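Local coordinates for protein DNA-(apurinic or apyrimidinic site) endonuclease 2 (Xenopus laevis, PDB 6WCD) that cleaves DNA at abasic sites as a weak endonuclease and trims strands from the 3' end as a metal-dependent exonuclease in DNA repair, at residues A[12-23]-A[43-52]. Sequence-based numbering, arbitrary orientation.
Sequences RATRVGLKETLD and DEPSAIVEGY. With BU1 (1,4-butanediol), chain F; EDO (1,2-ethanediol), chain E.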
# COMPACT_ATOMS: atom_id res chain seq x y z
N ARG A 12 15.65 7.23 -0.99
CA ARG A 12 17.01 7.74 -0.86
C ARG A 12 17.37 8.06 0.59
O ARG A 12 18.52 7.86 1.01
CB ARG A 12 17.19 8.97 -1.73
CG ARG A 12 17.25 8.67 -3.25
CD ARG A 12 18.52 7.99 -3.56
NE ARG A 12 18.76 7.82 -4.99
CZ ARG A 12 19.95 7.52 -5.46
NH1 ARG A 12 20.99 7.36 -4.64
NH2 ARG A 12 20.16 7.47 -6.79
N ALA A 13 16.40 8.55 1.38
CA ALA A 13 16.66 9.02 2.74
C ALA A 13 17.03 7.89 3.71
O ALA A 13 17.57 8.17 4.79
CB ALA A 13 15.43 9.77 3.22
N THR A 14 16.80 6.64 3.35
CA THR A 14 17.26 5.54 4.20
C THR A 14 18.77 5.44 4.25
O THR A 14 19.31 4.87 5.20
CB THR A 14 16.72 4.20 3.73
OG1 THR A 14 17.21 3.91 2.39
CG2 THR A 14 15.23 4.17 3.73
N ARG A 15 19.49 6.01 3.26
CA ARG A 15 20.94 5.99 3.17
C ARG A 15 21.50 4.57 3.15
O ARG A 15 22.64 4.33 3.59
CB ARG A 15 21.56 6.83 4.29
CG ARG A 15 21.13 8.31 4.23
CD ARG A 15 21.42 8.94 2.86
NE ARG A 15 21.06 10.35 2.81
CZ ARG A 15 21.88 11.33 3.13
NH1 ARG A 15 23.13 11.07 3.50
NH2 ARG A 15 21.43 12.58 3.06
N VAL A 16 20.73 3.65 2.60
CA VAL A 16 21.17 2.29 2.31
C VAL A 16 20.80 1.99 0.86
O VAL A 16 19.74 2.43 0.40
CB VAL A 16 20.49 1.27 3.26
CG1 VAL A 16 20.93 -0.14 2.96
CG2 VAL A 16 20.82 1.60 4.70
N GLY A 17 21.65 1.23 0.17
CA GLY A 17 21.29 0.81 -1.17
C GLY A 17 19.98 0.03 -1.15
O GLY A 17 19.72 -0.78 -0.27
N LEU A 18 19.13 0.29 -2.16
CA LEU A 18 17.81 -0.30 -2.14
C LEU A 18 17.84 -1.82 -2.32
O LEU A 18 17.04 -2.51 -1.67
CB LEU A 18 16.92 0.39 -3.17
CG LEU A 18 15.47 -0.00 -3.17
CD1 LEU A 18 14.79 0.21 -1.85
CD2 LEU A 18 14.77 0.72 -4.32
N LYS A 19 18.77 -2.38 -3.10
CA LYS A 19 18.81 -3.83 -3.21
C LYS A 19 19.02 -4.48 -1.85
O LYS A 19 18.34 -5.44 -1.49
CB LYS A 19 19.90 -4.28 -4.18
CG LYS A 19 19.86 -5.79 -4.39
CD LYS A 19 20.77 -6.21 -5.50
CE LYS A 19 20.61 -7.69 -5.79
NZ LYS A 19 20.79 -8.52 -4.58
N GLU A 20 19.97 -3.95 -1.07
CA GLU A 20 20.25 -4.49 0.25
C GLU A 20 18.99 -4.41 1.11
O GLU A 20 18.62 -5.38 1.79
CB GLU A 20 21.41 -3.74 0.90
CG GLU A 20 21.65 -4.09 2.34
CD GLU A 20 22.82 -3.32 2.99
OE1 GLU A 20 23.63 -2.70 2.27
OE2 GLU A 20 22.91 -3.33 4.23
N THR A 21 18.33 -3.23 1.13
CA THR A 21 17.12 -3.08 1.93
C THR A 21 16.05 -4.06 1.51
O THR A 21 15.49 -4.77 2.37
CB THR A 21 16.64 -1.64 1.78
OG1 THR A 21 17.65 -0.77 2.32
CG2 THR A 21 15.29 -1.40 2.46
N LEU A 22 15.74 -4.16 0.22
CA LEU A 22 14.66 -5.04 -0.20
C LEU A 22 14.99 -6.50 0.11
O LEU A 22 14.15 -7.23 0.64
CB LEU A 22 14.35 -4.89 -1.70
CG LEU A 22 13.84 -3.54 -2.15
CD1 LEU A 22 13.64 -3.58 -3.68
CD2 LEU A 22 12.56 -3.19 -1.46
N ASP A 23 16.22 -6.94 -0.21
CA ASP A 23 16.57 -8.33 0.09
C ASP A 23 16.40 -8.63 1.57
O ASP A 23 15.99 -9.74 1.94
CB ASP A 23 18.00 -8.57 -0.35
CG ASP A 23 18.17 -8.64 -1.89
OD1 ASP A 23 17.19 -8.59 -2.65
OD2 ASP A 23 19.33 -8.76 -2.36
N ASP A 43 15.77 8.90 -11.23
CA ASP A 43 16.39 8.10 -10.16
C ASP A 43 16.30 6.62 -10.47
O ASP A 43 15.57 5.86 -9.85
CB ASP A 43 15.78 8.45 -8.81
CG ASP A 43 16.64 7.96 -7.67
OD1 ASP A 43 17.67 7.31 -7.99
OD2 ASP A 43 16.26 8.19 -6.48
N GLU A 44 17.13 6.21 -11.42
CA GLU A 44 17.15 4.82 -11.86
C GLU A 44 17.51 3.90 -10.72
O GLU A 44 16.88 2.83 -10.60
CB GLU A 44 18.12 4.68 -13.02
CG GLU A 44 18.01 3.33 -13.69
CD GLU A 44 19.08 3.12 -14.74
OE1 GLU A 44 20.26 3.41 -14.45
OE2 GLU A 44 18.76 2.69 -15.86
N PRO A 45 18.45 4.22 -9.84
CA PRO A 45 18.78 3.25 -8.77
C PRO A 45 17.64 3.01 -7.81
O PRO A 45 17.62 1.95 -7.19
CB PRO A 45 19.98 3.91 -8.07
CG PRO A 45 20.64 4.74 -9.16
CD PRO A 45 19.44 5.30 -9.95
N SER A 46 16.73 3.95 -7.61
CA SER A 46 15.61 3.75 -6.72
C SER A 46 14.49 3.01 -7.40
O SER A 46 13.62 2.48 -6.71
CB SER A 46 15.14 5.09 -6.19
OG SER A 46 16.11 5.69 -5.35
N ALA A 47 14.44 2.99 -8.71
CA ALA A 47 13.33 2.40 -9.44
C ALA A 47 13.64 1.01 -9.96
O ALA A 47 12.73 0.16 -9.97
CB ALA A 47 12.94 3.30 -10.61
N ILE A 48 14.85 0.74 -10.39
CA ILE A 48 15.22 -0.52 -11.03
C ILE A 48 16.22 -1.21 -10.12
O ILE A 48 17.35 -0.71 -9.92
CB ILE A 48 15.75 -0.29 -12.45
CG1 ILE A 48 14.57 0.24 -13.29
CG2 ILE A 48 16.20 -1.62 -13.07
CD1 ILE A 48 14.92 0.61 -14.68
N VAL A 49 15.82 -2.34 -9.54
CA VAL A 49 16.66 -3.07 -8.62
C VAL A 49 16.85 -4.49 -9.14
O VAL A 49 15.85 -5.17 -9.46
CB VAL A 49 16.02 -3.09 -7.21
CG1 VAL A 49 16.90 -3.82 -6.27
CG2 VAL A 49 15.79 -1.67 -6.71
N GLU A 50 18.07 -4.95 -9.14
CA GLU A 50 18.39 -6.32 -9.58
C GLU A 50 17.58 -7.33 -8.77
O GLU A 50 17.57 -7.28 -7.54
CB GLU A 50 19.88 -6.60 -9.40
CG GLU A 50 20.28 -7.96 -9.93
CD GLU A 50 21.72 -8.31 -9.57
OE1 GLU A 50 22.51 -7.38 -9.31
OE2 GLU A 50 22.04 -9.52 -9.52
N GLY A 51 16.95 -8.28 -9.48
CA GLY A 51 16.13 -9.27 -8.83
C GLY A 51 14.66 -8.92 -8.66
O GLY A 51 13.89 -9.74 -8.13
N TYR A 52 14.24 -7.73 -9.05
CA TYR A 52 12.87 -7.32 -8.89
C TYR A 52 12.37 -6.66 -10.16
O TYR A 52 13.16 -6.09 -10.94
CB TYR A 52 12.67 -6.29 -7.78
CG TYR A 52 13.12 -6.80 -6.42
CD1 TYR A 52 14.45 -6.71 -6.06
CD2 TYR A 52 12.24 -7.42 -5.54
CE1 TYR A 52 14.91 -7.20 -4.81
CE2 TYR A 52 12.70 -7.93 -4.28
CZ TYR A 52 14.02 -7.80 -3.97
OH TYR A 52 14.43 -8.35 -2.75
C1 BU1 F . 17.23 12.73 -0.84
C2 BU1 F . 17.77 12.00 0.40
C3 BU1 F . 17.19 12.65 1.66
C4 BU1 F . 18.14 12.53 2.85
O5 BU1 F . 17.58 12.11 -2.07
O6 BU1 F . 17.43 12.67 4.07
C1 EDO E . 19.57 -11.44 -6.80
O1 EDO E . 20.88 -10.86 -6.70
C2 EDO E . 19.12 -11.40 -8.25
O2 EDO E . 18.05 -12.34 -8.45
O HOH W 1 17.83 -8.98 -5.33
O HOH W 2 13.16 -9.62 -0.41
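Asp43, at the N-cap position of helix 44-47, is gripped side-on by Arg12: NE gives a nearly straight bond to OD2 (2.9 Å, 166°) and NH2 reaches OD1 at 2.8 Å, with guanidinium and carboxylate planes only 19° apart. The arginine chain bends at chi2 (-70°), which brings its end over to the aspartate. Pro45 lies obliquely beside the same guanidinium, its CG 3.6 Å from NH2. One turn on, Ser46 OG donates to Asp43 OD2 from above the carboxylate plane, so that, with the two arginine bonds, three donors limit the carboxylate's rotation. With an alanine here the Arg12 guanidinium is likely to lose its counter-charge and the Ser46 hydroxyl its acceptor. Ser46 O, by contrast, is buried against Leu18 CD2 with no polar partner. Val49 then forks between two helix residues: CG2 meets Leu18 CD2 at 3.5 Å, while CG1, anti to the backbone N, lies against CA and CB of Lys19. The Lys19 chain runs on across Glu50 CB, and its NZ turns back to bridge Asp23 OD2; a water links Asp23 OD1 to Glu50 O. Last comes Tyr52, with Leu22 CD1 centred over one ring face (4.0 Å from CD1 to the ring centroid, a CH-pi contact) and OH donating to the anti lone pair of Asp23 OD1 at 2.8 Å. Leu18, Leu22, Val49 and Tyr52 all also touch Phe71 of strand 68-72, so this is helix and loop packing over one sheet of the DNase I-like endonuclease/exonuclease/phosphatase fold, at the periphery of the catalytic domain.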